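Local coordinates for uncharacterized protein Y57A10A.28 (PDB 5EIK), which forms a homotrimeric potassium channel of the endoplasmic reticulum, binds phosphatidylinositol 4,5-bisphosphate and may supply counter-ion current during calcium release from intracellular stores, at residues 25-30 with 130-135; 42-45 with 50-53; 79-84 with 147-152. All blocks are in the same frame, centred on the assembly; numbering follows the deposited sequence.

Contacts 1 and 3 share helix 120-148, the fourth transmembrane helix, and share a lipid: the same PIP2 molecule (PT5) meets contact 1 with a phosphate of its headgroup and contact 3 with its acyl chains. Their centres lie 24 Å apart and their nearest atoms about 14 Å. Contact 2, at the C-terminal end of helix 30-47, falls in sequence between the two segments of contact 1, 25 Å from it between centres. It is 36 Å from contact 3, across the centre of the chain. Contact 2 is helix-helix packing, though S42 OG comes within 4.9 Å of the headgroup oxygen PT5 O53; contact 3 sits at the trimer interface.

Contact 1. Residues 25-30 with 130-135; sequences LKLYPY and KEVQRT. With PT5 ([(2R)-1-octadecanoyloxy-3-[oxidanyl-[(1R,2R,3S,4R,5R,6S)-2,3,6-tris(oxidanyl)-4,5-diphosphonooxy-cyclohexyl]oxy-phospho ryl]oxy-propan-2-yl] (8Z)-icosa-5,8,11,14-tetraenoate), chain B.
L25 and L27, in the loop that leads into helix 30-47, rest on V132 and Q133 of helix 120-148. Between the two segments the contact is wholly apolar. V132 offers one methyl, CG1, to both leucines: L25 CD1 lies 4.2 Å from it and L27 CD2 4.3 Å. The other branch of L27 crosses the stem of Q133 at an angle, CD1 standing 3.9 Å from CG. Branched leucine suits this place, since its two methyls reach neighbouring residues of the helix. Q133 serves with its aliphatic part here, while its amide NE2 is hydrogen-bonded to D32.

Polar interactions gather on the far side of the helix. R134 and E131 form a salt bridge, NE to OE1 at 3.1 Å, the oxygen met on its syn side but tilted out of the carboxylate plane, with an N-H...O angle of 162°. This bond and a weak one from NH2 to OE2 fix the rotation of the guanidinium, which presents its edge to the PIP2 headgroup. R134 NH1 donates to PT5 O43 at 2.9 Å and NH2 to PT5 O42 at 2.8 Å. K130, extended along its whole length after CG turns anti to the backbone N (chi1 -179°), brings NZ to the same O42, also at 2.8 Å.

Two cationic side chains grip one phosphate of the lipid, and E131 acts as a second-shell residue that orients R134 and probably tempers its charge. One helix carries both chemistries: an oily face toward the loop before helix 30-47, probably on the lumenal side, and a basic one suited to an anionic headgroup.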
loop_
_atom_site.group_PDB
_atom_site.type_symbol
_atom_site.label_atom_id
_atom_site.label_comp_id
_atom_site.label_asym_id
_atom_site.label_seq_id
_atom_site.Cartn_x
_atom_site.Cartn_y
_atom_site.Cartn_z
ATOM N N LEU A 25 30.805 -15.466 -3.181
ATOM C CA LEU A 25 30.416 -16.129 -1.941
ATOM C C LEU A 25 28.994 -16.668 -2.001
ATOM O O LEU A 25 28.072 -15.952 -2.382
ATOM C CB LEU A 25 30.509 -15.154 -0.775
ATOM C CG LEU A 25 31.901 -14.782 -0.294
ATOM C CD1 LEU A 25 31.806 -13.638 0.701
ATOM C CD2 LEU A 25 32.555 -16.004 0.340
ATOM N N LYS A 26 28.816 -17.930 -1.626
ATOM C CA LYS A 26 27.484 -18.520 -1.615
ATOM C C LYS A 26 26.788 -18.017 -0.346
ATOM O O LYS A 26 27.108 -18.439 0.770
ATOM C CB LYS A 26 27.565 -20.048 -1.609
ATOM C CG LYS A 26 26.199 -20.709 -1.703
ATOM C CD LYS A 26 25.494 -20.319 -2.993
ATOM C CE LYS A 26 23.987 -20.219 -2.798
ATOM N NZ LYS A 26 23.608 -19.074 -1.916
ATOM N N LEU A 27 25.839 -17.106 -0.533
ATOM C CA LEU A 27 25.108 -16.492 0.571
ATOM C C LEU A 27 24.307 -17.456 1.438
ATOM O O LEU A 27 24.267 -17.314 2.663
ATOM C CB LEU A 27 24.206 -15.390 0.023
ATOM C CG LEU A 27 24.998 -14.321 -0.745
ATOM C CD1 LEU A 27 24.066 -13.214 -1.178
ATOM C CD2 LEU A 27 26.106 -13.762 0.140
ATOM N N TYR A 28 23.668 -18.433 0.808
ATOM C CA TYR A 28 22.899 -19.418 1.550
ATOM C C TYR A 28 23.865 -20.466 2.134
ATOM O O TYR A 28 24.758 -20.957 1.440
ATOM C CB TYR A 28 21.890 -20.100 0.621
ATOM C CG TYR A 28 20.997 -21.091 1.324
ATOM C CD1 TYR A 28 19.829 -20.676 1.970
ATOM C CD2 TYR A 28 21.323 -22.445 1.360
ATOM C CE1 TYR A 28 19.007 -21.593 2.629
ATOM C CE2 TYR A 28 20.516 -23.362 2.014
ATOM C CZ TYR A 28 19.359 -22.932 2.643
ATOM O OH TYR A 28 18.546 -23.847 3.270
ATOM N N PRO A 29 23.696 -20.820 3.417
ATOM C CA PRO A 29 22.667 -20.302 4.324
ATOM C C PRO A 29 23.215 -19.346 5.391
ATOM O O PRO A 29 22.451 -18.714 6.111
ATOM C CB PRO A 29 22.125 -21.572 4.951
ATOM C CG PRO A 29 23.412 -22.335 5.209
ATOM C CD PRO A 29 24.225 -22.104 3.922
ATOM N N TYR A 30 24.534 -19.234 5.480
ATOM C CA TYR A 30 25.142 -18.399 6.507
ATOM C C TYR A 30 25.009 -16.893 6.378
ATOM O O TYR A 30 24.781 -16.198 7.376
ATOM C CB TYR A 30 26.610 -18.787 6.675
ATOM C CG TYR A 30 26.746 -20.189 7.206
ATOM C CD1 TYR A 30 26.221 -20.531 8.452
ATOM C CD2 TYR A 30 27.341 -21.194 6.446
ATOM C CE1 TYR A 30 26.278 -21.841 8.927
ATOM C CE2 TYR A 30 27.403 -22.505 6.910
ATOM C CZ TYR A 30 26.868 -22.821 8.151
ATOM O OH TYR A 30 26.916 -24.116 8.620
ATOM N N LYS A 130 25.860 -9.519 7.006
ATOM C CA LYS A 130 24.651 -8.911 6.475
ATOM C C LYS A 130 24.977 -7.868 5.406
ATOM O O LYS A 130 24.305 -7.794 4.374
ATOM C CB LYS A 130 23.828 -8.253 7.584
ATOM C CG LYS A 130 22.541 -7.631 7.055
ATOM C CD LYS A 130 21.864 -6.758 8.074
ATOM C CE LYS A 130 20.726 -5.975 7.436
ATOM N NZ LYS A 130 20.232 -4.900 8.349
ATOM N N GLU A 131 26.003 -7.058 5.647
ATOM C CA GLU A 131 26.361 -6.046 4.665
ATOM C C GLU A 131 26.802 -6.699 3.353
ATOM O O GLU A 131 26.526 -6.187 2.271
ATOM C CB GLU A 131 27.443 -5.116 5.221
ATOM C CG GLU A 131 26.949 -4.236 6.363
ATOM C CD GLU A 131 25.624 -3.546 6.041
ATOM O OE1 GLU A 131 25.494 -2.957 4.943
ATOM O OE2 GLU A 131 24.707 -3.586 6.887
ATOM N N VAL A 132 27.476 -7.838 3.443
ATOM C CA VAL A 132 27.893 -8.530 2.238
ATOM C C VAL A 132 26.636 -8.949 1.476
ATOM O O VAL A 132 26.554 -8.793 0.264
ATOM C CB VAL A 132 28.733 -9.788 2.572
ATOM C CG1 VAL A 132 28.868 -10.694 1.334
ATOM C CG2 VAL A 132 30.112 -9.360 3.067
ATOM N N GLN A 133 25.648 -9.464 2.197
ATOM C CA GLN A 133 24.411 -9.913 1.575
ATOM C C GLN A 133 23.587 -8.761 0.974
ATOM O O GLN A 133 22.975 -8.904 -0.088
ATOM C CB GLN A 133 23.582 -10.706 2.598
ATOM C CG GLN A 133 22.499 -11.575 1.977
ATOM C CD GLN A 133 21.133 -11.282 2.559
ATOM O OE1 GLN A 133 20.846 -10.138 2.927
ATOM N NE2 GLN A 133 20.278 -12.302 2.637
ATOM N N ARG A 134 23.576 -7.618 1.645
ATOM C CA ARG A 134 22.847 -6.460 1.141
ATOM C C ARG A 134 23.397 -6.034 -0.225
ATOM O O ARG A 134 22.633 -5.724 -1.148
ATOM C CB ARG A 134 22.964 -5.284 2.109
ATOM C CG ARG A 134 22.176 -4.060 1.654
ATOM C CD ARG A 134 22.659 -2.796 2.337
ATOM N NE ARG A 134 22.638 -2.913 3.793
ATOM C CZ ARG A 134 21.553 -2.771 4.548
ATOM N NH1 ARG A 134 20.380 -2.499 3.990
ATOM N NH2 ARG A 134 21.643 -2.905 5.864
ATOM N N THR A 135 24.724 -6.009 -0.340
ATOM C CA THR A 135 25.378 -5.615 -1.583
ATOM C C THR A 135 24.924 -6.521 -2.714
ATOM O O THR A 135 24.677 -6.065 -3.831
ATOM C CB THR A 135 26.901 -5.697 -1.464
ATOM O OG1 THR A 135 27.340 -4.852 -0.392
ATOM C CG2 THR A 135 27.555 -5.230 -2.749
HETATM O O12 PT5 B . 15.692 6.041 5.890
HETATM P P1 PT5 B . 14.542 5.092 5.593
HETATM O O13 PT5 B . 14.420 4.576 3.938
HETATM O O11 PT5 B . 13.051 5.686 5.930
HETATM O O6 PT5 B . 15.495 3.226 8.889
HETATM O O1 PT5 B . 14.616 3.718 6.368
HETATM C C1 PT5 B . 15.851 3.014 6.540
HETATM C C6 PT5 B . 15.682 2.276 7.837
HETATM C C2 PT5 B . 16.160 1.990 5.383
HETATM O O2 PT5 B . 15.050 1.087 5.216
HETATM C C3 PT5 B . 17.410 1.128 5.737
HETATM O O3 PT5 B . 17.570 0.150 4.718
HETATM C C4 PT5 B . 17.271 0.425 7.064
HETATM O O4 PT5 B . 18.492 -0.144 7.427
HETATM P P4 PT5 B . 18.658 -1.764 7.524
HETATM O O41 PT5 B . 17.578 -2.458 8.503
HETATM O O42 PT5 B . 20.138 -2.142 8.054
HETATM O O43 PT5 B . 18.456 -2.343 6.149
HETATM C C5 PT5 B . 16.873 1.384 8.203
HETATM O O5 PT5 B . 16.515 0.585 9.331
HETATM P P5 PT5 B . 17.564 0.608 10.586
HETATM O O52 PT5 B . 18.972 1.254 10.221
HETATM O O51 PT5 B . 16.815 1.396 11.869
HETATM O O53 PT5 B . 17.599 -1.018 10.940
HETATM C C7 PT5 B . 13.235 3.877 3.462
HETATM C C8 PT5 B . 12.885 4.481 2.089
HETATM C C9 PT5 B . 11.848 5.649 2.136
HETATM O O16 PT5 B . 12.355 3.400 1.226
HETATM C C10 PT5 B . 13.202 2.932 0.262
HETATM O O17 PT5 B . 14.100 2.134 0.473
HETATM O O18 PT5 B . 10.752 5.375 1.159
HETATM C C11 PT5 B . 9.930 6.414 0.610
HETATM O O19 PT5 B . 10.249 7.633 0.505
HETATM C C12 PT5 B . 12.924 3.494 -1.132
HETATM C C13 PT5 B . 12.692 2.487 -2.288
HETATM C C14 PT5 B . 12.485 3.227 -3.630
HETATM C C15 PT5 B . 11.011 3.274 -4.072
HETATM C C16 PT5 B . 10.820 3.818 -5.518
HETATM C C17 PT5 B . 9.560 4.725 -5.680
HETATM C C18 PT5 B . 8.770 4.448 -6.963
HETATM C C19 PT5 B . 7.539 4.630 -7.106
HETATM C C20 PT5 B . 6.203 4.117 -6.545
HETATM C C21 PT5 B . 5.548 4.983 -5.438
HETATM C C22 PT5 B . 4.394 4.261 -4.716
HETATM C C23 PT5 B . 3.180 5.178 -4.460
HETATM C C24 PT5 B . 1.843 4.554 -4.914
HETATM C C31 PT5 B . 8.571 5.888 0.140
HETATM C C32 PT5 B . 8.629 5.266 -1.284
HETATM C C33 PT5 B . 7.287 4.609 -1.726
HETATM C C34 PT5 B . 7.189 3.088 -1.443
HETATM C C35 PT5 B . 5.812 2.318 -1.754
HETATM C C36 PT5 B . 4.886 2.013 -0.776
HETATM C C37 PT5 B . 3.383 2.047 -1.132
HETATM C C38 PT5 B . 2.790 0.881 -0.518
HETATM C C39 PT5 B . 1.910 0.812 0.649
HETATM C C40 PT5 B . 2.451 1.067 2.020
HETATM C C25 PT5 B . 1.029 3.987 -3.725
HETATM C C26 PT5 B . -0.181 3.155 -4.180
HETATM C C41 PT5 B . 2.061 2.381 2.708
HETATM C C42 PT5 B . 2.805 2.602 4.031
HETATM C C43 PT5 B . 4.107 3.395 3.870
#

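Contact 2. Residues 42-45 with 50-53; sequences SVRH and DAIS
A51 opens helix 51-57 by setting its methyl against R44 of helix 30-47. Its CB lies 3.8 Å from the carbonyl oxygen R44 O and 4.2 Å from R44 CG, so the methyl touches both backbone and side-chain stem. The two alpha carbons are 6.0 Å apart, and at this close spacing a small side chain fits between the backbones.

I52 meets the far end of the arginine. With CG anti to the backbone N (chi1 175°) and an extended chain from there to NE, R44 carries its guanidinium past A51 to the isoleucine. I52 CG1 lies over one face of the guanidinium, nearer the edge of the group than its middle, and CD1 comes to 3.5 Å from R44 NH2. This is an apolar chain laid on a flat cation, with no hydrogen bond between the segments; the charge is answered by D111, which forms a salt bridge with NH2, and by a cation-pi contact with F114.

S53 closes the walk by reaching back: its OG approaches one lone pair of D50 O within the carbonyl plane, 2.7 Å away, which ties the start of the helix together.

The contact spans the short link between the C-terminal end of helix 30-47 and helix 51-57. R44 carries the link onward to helix 112-117 through F114, and V43, one residue earlier, packs on helix 59-70.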
loop_
_atom_site.group_PDB
_atom_site.type_symbol
_atom_site.label_atom_id
_atom_site.label_comp_id
_atom_site.label_asym_id
_atom_site.label_seq_id
_atom_site.Cartn_x
_atom_site.Cartn_y
_atom_site.Cartn_z
ATOM N N SER A 42 15.745 -7.132 15.512
ATOM C CA SER A 42 15.166 -5.809 15.336
ATOM C C SER A 42 13.670 -5.837 15.658
ATOM O O SER A 42 13.163 -4.992 16.399
ATOM C CB SER A 42 15.407 -5.325 13.904
ATOM O OG SER A 42 14.900 -4.018 13.719
ATOM N N VAL A 43 12.961 -6.815 15.113
ATOM C CA VAL A 43 11.536 -6.914 15.383
ATOM C C VAL A 43 11.316 -7.123 16.878
ATOM O O VAL A 43 10.373 -6.583 17.450
ATOM C CB VAL A 43 10.886 -8.080 14.612
ATOM C CG1 VAL A 43 9.458 -8.281 15.082
ATOM C CG2 VAL A 43 10.904 -7.787 13.116
ATOM N N ARG A 44 12.191 -7.904 17.505
ATOM C CA ARG A 44 12.073 -8.170 18.931
ATOM C C ARG A 44 12.329 -6.912 19.760
ATOM O O ARG A 44 11.649 -6.668 20.755
ATOM C CB ARG A 44 13.038 -9.284 19.342
ATOM C CG ARG A 44 13.078 -9.543 20.833
ATOM C CD ARG A 44 13.594 -10.945 21.162
ATOM N NE ARG A 44 13.856 -11.078 22.592
ATOM C CZ ARG A 44 14.173 -12.215 23.198
ATOM N NH1 ARG A 44 14.272 -13.340 22.506
ATOM N NH2 ARG A 44 14.391 -12.223 24.504
ATOM N N HIS A 45 13.302 -6.109 19.351
ATOM C CA HIS A 45 13.590 -4.872 20.065
ATOM C C HIS A 45 12.394 -3.922 19.911
ATOM O O HIS A 45 11.970 -3.279 20.873
ATOM C CB HIS A 45 14.850 -4.216 19.502
ATOM C CG HIS A 45 15.191 -2.910 20.149
ATOM N ND1 HIS A 45 15.660 -2.819 21.443
ATOM C CD2 HIS A 45 15.121 -1.639 19.687
ATOM C CE1 HIS A 45 15.864 -1.550 21.747
ATOM N NE2 HIS A 45 15.544 -0.814 20.698
ATOM N N ASP A 50 7.503 -6.702 26.661
ATOM C CA ASP A 50 6.552 -7.806 26.610
ATOM C C ASP A 50 6.762 -8.683 25.378
ATOM O O ASP A 50 5.985 -9.604 25.122
ATOM C CB ASP A 50 5.134 -7.245 26.597
ATOM C CG ASP A 50 4.939 -6.203 25.512
ATOM O OD1 ASP A 50 5.660 -5.180 25.533
ATOM O OD2 ASP A 50 4.071 -6.406 24.637
ATOM N N ALA A 51 7.813 -8.389 24.619
ATOM C CA ALA A 51 8.130 -9.133 23.403
ATOM C C ALA A 51 7.881 -10.629 23.536
ATOM O O ALA A 51 7.148 -11.217 22.742
ATOM C CB ALA A 51 9.583 -8.886 23.004
ATOM N N ILE A 52 8.490 -11.240 24.544
ATOM C CA ILE A 52 8.343 -12.673 24.751
ATOM C C ILE A 52 6.911 -13.108 25.033
ATOM O O ILE A 52 6.443 -14.091 24.461
ATOM C CB ILE A 52 9.268 -13.168 25.881
ATOM C CG1 ILE A 52 10.727 -13.045 25.433
ATOM C CG2 ILE A 52 8.947 -14.613 26.226
ATOM C CD1 ILE A 52 11.735 -13.451 26.489
ATOM N N SER A 53 6.218 -12.391 25.910
ATOM C CA SER A 53 4.838 -12.746 26.216
ATOM C C SER A 53 4.032 -12.569 24.935
ATOM O O SER A 53 3.213 -13.415 24.575
ATOM C CB SER A 53 4.272 -11.846 27.319
ATOM O OG SER A 53 4.184 -10.497 26.892
#

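Contact 3. Residues 79-84 with 147-152; sequences FLLGEP and RIYPES. With PT5 ([(2R)-1-octadecanoyloxy-3-[oxidanyl-[(1R,2R,3S,4R,5R,6S)-2,3,6-tris(oxidanyl)-4,5-diphosphonooxy-cyclohexyl]oxy-phospho ryl]oxy-propan-2-yl] (8Z)-icosa-5,8,11,14-tetraenoate), chain B.
L81 and Y149 run antiparallel past one another, the leucine methyl CD2 meeting the tyrosine at its ring edge, near the ring plane, 4.0 Å from CE2. The second methyl of L81, CD1, faces I148 CD1 at 4.3 Å. A forked leucine can therefore touch both I148, the last residue of helix 120-148, and Y149, just beyond it. I148 turns its CG2 over a face of the Y149 ring, away from the ring's middle. E83 lies alongside, OE2 4.2 Å from I148 CD1, and that oxygen is hydrogen-bonded to H144. G82 ends helix 72-81 in a Schellman motif, its positive phi (75°) being readily adopted by a residue without a side chain.

F79 meets the lipid instead. With CG anti to the backbone N (chi1 174°), its ring is carried to a PIP2 acyl chain and meets it obliquely, CE2 3.7 Å from PT5 C35. Replacing it with an alanine would probably leave a gap beside this chain and take away the ring that packs on I85 of the second subunit and F79 of the third. L80 adds its methyls along the other acyl chain, CD2 4.0 Å from PT5 C18.

The contact joins the C-terminal ends of helices 72-81 and 120-148, with helix 153-165 against L80 and L81. It also lies at the trimer interface, where Y149 packs on P84 of the second subunit.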
loop_
_atom_site.group_PDB
_atom_site.type_symbol
_atom_site.label_atom_id
_atom_site.label_comp_id
_atom_site.label_asym_id
_atom_site.label_seq_id
_atom_site.Cartn_x
_atom_site.Cartn_y
_atom_site.Cartn_z
ATOM N N PHE A 79 6.447 -5.301 -5.657
ATOM C CA PHE A 79 5.444 -4.255 -5.669
ATOM C C PHE A 79 5.736 -3.241 -6.785
ATOM O O PHE A 79 4.847 -2.880 -7.547
ATOM C CB PHE A 79 5.411 -3.548 -4.315
ATOM C CG PHE A 79 4.504 -2.351 -4.278
ATOM C CD1 PHE A 79 3.122 -2.498 -4.315
ATOM C CD2 PHE A 79 5.037 -1.070 -4.228
ATOM C CE1 PHE A 79 2.281 -1.382 -4.311
ATOM C CE2 PHE A 79 4.207 0.051 -4.226
ATOM C CZ PHE A 79 2.829 -0.107 -4.266
ATOM N N LEU A 80 6.986 -2.801 -6.892
ATOM C CA LEU A 80 7.353 -1.824 -7.911
ATOM C C LEU A 80 7.240 -2.346 -9.338
ATOM O O LEU A 80 6.837 -1.614 -10.244
ATOM C CB LEU A 80 8.781 -1.326 -7.679
ATOM C CG LEU A 80 9.064 -0.662 -6.330
ATOM C CD1 LEU A 80 10.521 -0.256 -6.296
ATOM C CD2 LEU A 80 8.152 0.548 -6.125
ATOM N N LEU A 81 7.589 -3.609 -9.541
ATOM C CA LEU A 81 7.551 -4.204 -10.871
ATOM C C LEU A 81 6.212 -4.809 -11.269
ATOM O O LEU A 81 6.051 -5.278 -12.389
ATOM C CB LEU A 81 8.653 -5.258 -10.987
ATOM C CG LEU A 81 10.052 -4.663 -10.805
ATOM C CD1 LEU A 81 11.086 -5.777 -10.729
ATOM C CD2 LEU A 81 10.356 -3.703 -11.954
ATOM N N GLY A 82 5.251 -4.795 -10.356
ATOM C CA GLY A 82 3.944 -5.350 -10.661
ATOM C C GLY A 82 3.912 -6.870 -10.672
ATOM O O GLY A 82 3.066 -7.470 -11.326
ATOM N N GLU A 83 4.840 -7.495 -9.957
ATOM C CA GLU A 83 4.892 -8.949 -9.883
ATOM C C GLU A 83 4.074 -9.319 -8.660
ATOM O O GLU A 83 3.883 -8.493 -7.773
ATOM C CB GLU A 83 6.336 -9.425 -9.686
ATOM C CG GLU A 83 7.346 -8.739 -10.584
ATOM C CD GLU A 83 8.786 -9.137 -10.266
ATOM O OE1 GLU A 83 9.134 -9.191 -9.069
ATOM O OE2 GLU A 83 9.573 -9.384 -11.206
ATOM N N PRO A 84 3.567 -10.558 -8.596
ATOM C CA PRO A 84 2.776 -10.962 -7.427
ATOM C C PRO A 84 3.569 -10.675 -6.152
ATOM O O PRO A 84 4.713 -11.108 -6.026
ATOM C CB PRO A 84 2.557 -12.455 -7.663
ATOM C CG PRO A 84 2.457 -12.526 -9.163
ATOM C CD PRO A 84 3.607 -11.630 -9.605
ATOM N N ARG A 147 17.171 -6.591 -17.113
ATOM C CA ARG A 147 16.643 -7.623 -17.988
ATOM C C ARG A 147 15.193 -7.332 -18.395
ATOM O O ARG A 147 14.763 -7.714 -19.482
ATOM C CB ARG A 147 16.745 -8.979 -17.290
ATOM C CG ARG A 147 16.249 -10.159 -18.111
ATOM C CD ARG A 147 16.717 -11.475 -17.498
ATOM N NE ARG A 147 16.295 -11.617 -16.107
ATOM C CZ ARG A 147 15.045 -11.851 -15.720
ATOM N NH1 ARG A 147 14.079 -11.975 -16.621
ATOM N NH2 ARG A 147 14.760 -11.956 -14.428
ATOM N N ILE A 148 14.441 -6.649 -17.539
ATOM C CA ILE A 148 13.048 -6.342 -17.861
ATOM C C ILE A 148 12.884 -5.018 -18.604
ATOM O O ILE A 148 12.145 -4.947 -19.584
ATOM C CB ILE A 148 12.171 -6.295 -16.594
ATOM C CG1 ILE A 148 12.261 -7.621 -15.842
ATOM C CG2 ILE A 148 10.723 -6.063 -16.975
ATOM C CD1 ILE A 148 11.440 -7.648 -14.566
ATOM N N TYR A 149 13.571 -3.979 -18.134
ATOM C CA TYR A 149 13.504 -2.648 -18.740
ATOM C C TYR A 149 14.907 -2.164 -19.092
ATOM O O TYR A 149 15.465 -1.283 -18.431
ATOM C CB TYR A 149 12.840 -1.675 -17.767
ATOM C CG TYR A 149 11.442 -2.091 -17.398
ATOM C CD1 TYR A 149 10.395 -1.956 -18.309
ATOM C CD2 TYR A 149 11.171 -2.671 -16.161
ATOM C CE1 TYR A 149 9.112 -2.394 -17.999
ATOM C CE2 TYR A 149 9.891 -3.113 -15.840
ATOM C CZ TYR A 149 8.866 -2.974 -16.765
ATOM O OH TYR A 149 7.603 -3.431 -16.467
ATOM N N PRO A 150 15.483 -2.721 -20.164
ATOM C CA PRO A 150 16.825 -2.395 -20.651
ATOM C C PRO A 150 17.220 -0.919 -20.737
ATOM O O PRO A 150 18.372 -0.582 -20.487
ATOM C CB PRO A 150 16.869 -3.083 -22.013
ATOM C CG PRO A 150 15.962 -4.261 -21.826
ATOM C CD PRO A 150 14.802 -3.629 -21.105
ATOM N N GLU A 151 16.286 -0.034 -21.072
ATOM C CA GLU A 151 16.643 1.379 -21.213
ATOM C C GLU A 151 16.187 2.315 -20.095
ATOM O O GLU A 151 16.417 3.524 -20.160
ATOM C CB GLU A 151 16.121 1.901 -22.554
ATOM C CG GLU A 151 16.306 0.922 -23.704
ATOM C CD GLU A 151 17.750 0.480 -23.879
ATOM O OE1 GLU A 151 17.981 -0.515 -24.601
ATOM O OE2 GLU A 151 18.652 1.125 -23.301
ATOM N N SER A 152 15.548 1.769 -19.070
ATOM C CA SER A 152 15.062 2.596 -17.977
ATOM C C SER A 152 16.062 2.651 -16.832
ATOM O O SER A 152 15.956 1.889 -15.874
ATOM C CB SER A 152 13.724 2.055 -17.478
ATOM O OG SER A 152 12.821 1.884 -18.557
HETATM O O12 PT5 B . 15.692 6.041 5.890
HETATM P P1 PT5 B . 14.542 5.092 5.593
HETATM O O13 PT5 B . 14.420 4.576 3.938
HETATM O O11 PT5 B . 13.051 5.686 5.930
HETATM O O6 PT5 B . 15.495 3.226 8.889
HETATM O O1 PT5 B . 14.616 3.718 6.368
HETATM C C1 PT5 B . 15.851 3.014 6.540
HETATM C C6 PT5 B . 15.682 2.276 7.837
HETATM C C2 PT5 B . 16.160 1.990 5.383
HETATM O O2 PT5 B . 15.050 1.087 5.216
HETATM C C3 PT5 B . 17.410 1.128 5.737
HETATM O O3 PT5 B . 17.570 0.150 4.718
HETATM C C4 PT5 B . 17.271 0.425 7.064
HETATM O O4 PT5 B . 18.492 -0.144 7.427
HETATM P P4 PT5 B . 18.658 -1.764 7.524
HETATM O O41 PT5 B . 17.578 -2.458 8.503
HETATM O O42 PT5 B . 20.138 -2.142 8.054
HETATM O O43 PT5 B . 18.456 -2.343 6.149
HETATM C C5 PT5 B . 16.873 1.384 8.203
HETATM O O5 PT5 B . 16.515 0.585 9.331
HETATM P P5 PT5 B . 17.564 0.608 10.586
HETATM O O52 PT5 B . 18.972 1.254 10.221
HETATM O O51 PT5 B . 16.815 1.396 11.869
HETATM O O53 PT5 B . 17.599 -1.018 10.940
HETATM C C7 PT5 B . 13.235 3.877 3.462
HETATM C C8 PT5 B . 12.885 4.481 2.089
HETATM C C9 PT5 B . 11.848 5.649 2.136
HETATM O O16 PT5 B . 12.355 3.400 1.226
HETATM C C10 PT5 B . 13.202 2.932 0.262
HETATM O O17 PT5 B . 14.100 2.134 0.473
HETATM O O18 PT5 B . 10.752 5.375 1.159
HETATM C C11 PT5 B . 9.930 6.414 0.610
HETATM O O19 PT5 B . 10.249 7.633 0.505
HETATM C C12 PT5 B . 12.924 3.494 -1.132
HETATM C C13 PT5 B . 12.692 2.487 -2.288
HETATM C C14 PT5 B . 12.485 3.227 -3.630
HETATM C C15 PT5 B . 11.011 3.274 -4.072
HETATM C C16 PT5 B . 10.820 3.818 -5.518
HETATM C C17 PT5 B . 9.560 4.725 -5.680
HETATM C C18 PT5 B . 8.770 4.448 -6.963
HETATM C C19 PT5 B . 7.539 4.630 -7.106
HETATM C C20 PT5 B . 6.203 4.117 -6.545
HETATM C C21 PT5 B . 5.548 4.983 -5.438
HETATM C C22 PT5 B . 4.394 4.261 -4.716
HETATM C C23 PT5 B . 3.180 5.178 -4.460
HETATM C C24 PT5 B . 1.843 4.554 -4.914
HETATM C C31 PT5 B . 8.571 5.888 0.140
HETATM C C32 PT5 B . 8.629 5.266 -1.284
HETATM C C33 PT5 B . 7.287 4.609 -1.726
HETATM C C34 PT5 B . 7.189 3.088 -1.443
HETATM C C35 PT5 B . 5.812 2.318 -1.754
HETATM C C36 PT5 B . 4.886 2.013 -0.776
HETATM C C37 PT5 B . 3.383 2.047 -1.132
HETATM C C38 PT5 B . 2.790 0.881 -0.518
HETATM C C39 PT5 B . 1.910 0.812 0.649
HETATM C C40 PT5 B . 2.451 1.067 2.020
HETATM C C25 PT5 B . 1.029 3.987 -3.725
HETATM C C26 PT5 B . -0.181 3.155 -4.180
HETATM C C41 PT5 B . 2.061 2.381 2.708
HETATM C C42 PT5 B . 2.805 2.602 4.031
HETATM C C43 PT5 B . 4.107 3.395 3.870
#